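PDB 6DCS: stage III sporulation protein AF from Bacillus subtilis, which forms part of a channel essential for sporulation, probably a secretion system, represented here by its ring-building-motif domain. Local coordinates for residues K96-Q99 and T100-D104. Residues are numbered along the deposited sequence; the frame is centred on the assembly and turned at random.
Sequences KQIQ and TQLAD
I98 and L102 lie side by side and point the same way, one turn apart on helix 81-106. Their meeting point is I98 CG2 against L102 CD1, at 3.7 Å. I98 sets CG2 anti to its backbone N and CG1 beside that N (chi1 -58°), which makes the CG2 methyl the branch that reaches L102. Beyond this pair, I98 rests on Y36 and M62 and L102 on V60, both M62 and V60 belonging to strand 55-63. With an alanine in place of this leucine, the CG2 methyl of I98 would probably lose the CD1 contact and a gap would open against V60. On the exposed side T100 turns its hydroxyl back toward the preceding turn, chi1 46° placing OG1 between the backbone N and the carbonyl carbon. OG1 then sits 2.6 Å from Q97 O and 3.0 Å from K96 O, two acceptors within reach of a single proton. The backbone N of T100 donates to K96 O at 3.1 Å. Q101 N reaches Q97 O at 2.8 Å, and the same spacing recurs between A103 N and Q99 O. The side-chain amide of Q99 is hydrogen-bonded through NE2 to I113 O, tying the helix to strand 113-116. The i to i+4 backbone bonds and the I98-L102 pair are those of an amphipathic alpha-helix, its apolar stripe packed on the three-stranded sheet of an alpha/beta domain of the ring-building-motif type.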
loop_
_atom_site.group_PDB
_atom_site.type_symbol
_atom_site.label_atom_id
_atom_site.label_comp_id
_atom_site.label_asym_id
_atom_site.label_seq_id
_atom_site.Cartn_x
_atom_site.Cartn_y
_atom_site.Cartn_z
ATOM N N LYS A 96 -2.781 -7.311 -6.984
ATOM C CA LYS A 96 -4.218 -7.161 -6.850
ATOM C C LYS A 96 -4.749 -7.916 -5.626
ATOM O O LYS A 96 -5.820 -7.586 -5.109
ATOM C CB LYS A 96 -4.893 -7.643 -8.133
ATOM C CG LYS A 96 -6.266 -7.068 -8.373
ATOM C CD LYS A 96 -6.595 -7.102 -9.872
ATOM C CE LYS A 96 -6.472 -5.715 -10.558
ATOM N NZ LYS A 96 -6.019 -5.923 -11.969
ATOM N N GLN A 97 -4.036 -8.919 -5.130
ATOM C CA GLN A 97 -4.594 -9.630 -3.981
ATOM C C GLN A 97 -4.371 -8.889 -2.673
ATOM O O GLN A 97 -5.290 -8.839 -1.849
ATOM C CB GLN A 97 -4.030 -11.044 -3.871
ATOM C CG GLN A 97 -4.707 -11.888 -2.760
ATOM C CD GLN A 97 -3.715 -12.691 -1.899
ATOM O OE1 GLN A 97 -2.518 -12.369 -1.820
ATOM N NE2 GLN A 97 -4.205 -13.784 -1.304
ATOM N N ILE A 98 -3.178 -8.331 -2.452
ATOM C CA ILE A 98 -2.989 -7.388 -1.342
ATOM C C ILE A 98 -4.010 -6.246 -1.402
ATOM O O ILE A 98 -4.542 -5.831 -0.371
ATOM C CB ILE A 98 -1.559 -6.836 -1.340
ATOM C CG1 ILE A 98 -0.575 -7.985 -1.247
ATOM C CG2 ILE A 98 -1.373 -5.902 -0.167
ATOM C CD1 ILE A 98 0.736 -7.658 -1.943
ATOM N N GLN A 99 -4.300 -5.723 -2.593
ATOM C CA GLN A 99 -5.362 -4.725 -2.716
ATOM C C GLN A 99 -6.704 -5.163 -2.128
ATOM O O GLN A 99 -7.286 -4.480 -1.274
ATOM C CB GLN A 99 -5.594 -4.351 -4.179
ATOM C CG GLN A 99 -6.458 -3.103 -4.306
ATOM C CD GLN A 99 -6.920 -2.798 -5.717
ATOM O OE1 GLN A 99 -7.577 -3.637 -6.357
ATOM N NE2 GLN A 99 -6.613 -1.592 -6.200
ATOM N N THR A 100 -7.232 -6.282 -2.626
ATOM C CA THR A 100 -8.488 -6.821 -2.124
ATOM C C THR A 100 -8.407 -7.161 -0.629
ATOM O O THR A 100 -9.327 -6.868 0.141
ATOM C CB THR A 100 -8.820 -8.045 -2.955
ATOM O OG1 THR A 100 -7.620 -8.809 -3.036
ATOM C CG2 THR A 100 -9.209 -7.673 -4.359
ATOM N N GLN A 101 -7.311 -7.781 -0.201
ATOM C CA GLN A 101 -7.159 -8.094 1.211
ATOM C C GLN A 101 -7.340 -6.846 2.058
ATOM O O GLN A 101 -8.090 -6.852 3.043
ATOM C CB GLN A 101 -5.789 -8.721 1.470
ATOM C CG GLN A 101 -5.801 -10.183 1.889
ATOM C CD GLN A 101 -4.438 -10.664 2.416
ATOM O OE1 GLN A 101 -3.555 -11.065 1.640
ATOM N NE2 GLN A 101 -4.274 -10.640 3.742
ATOM N N LEU A 102 -6.676 -5.747 1.687
ATOM C CA LEU A 102 -6.793 -4.542 2.494
ATOM C C LEU A 102 -8.171 -3.909 2.333
ATOM O O LEU A 102 -8.760 -3.417 3.304
ATOM C CB LEU A 102 -5.687 -3.570 2.129
ATOM C CG LEU A 102 -4.247 -4.042 2.264
ATOM C CD1 LEU A 102 -3.341 -3.167 1.360
ATOM C CD2 LEU A 102 -3.817 -3.963 3.694
ATOM N N ALA A 103 -8.709 -3.936 1.114
ATOM C CA ALA A 103 -10.095 -3.539 0.898
ATOM C C ALA A 103 -11.027 -4.202 1.913
ATOM O O ALA A 103 -11.775 -3.526 2.629
ATOM C CB ALA A 103 -10.515 -3.904 -0.522
ATOM N N ASP A 104 -11.003 -5.532 1.975
ATOM C CA ASP A 104 -11.808 -6.250 2.951
ATOM C C ASP A 104 -11.471 -5.809 4.376
ATOM O O ASP A 104 -12.357 -5.431 5.146
ATOM C CB ASP A 104 -11.595 -7.761 2.771
ATOM C CG ASP A 104 -12.271 -8.309 1.508
ATOM O OD1 ASP A 104 -13.147 -7.601 0.942
ATOM O OD2 ASP A 104 -11.908 -9.429 1.055
#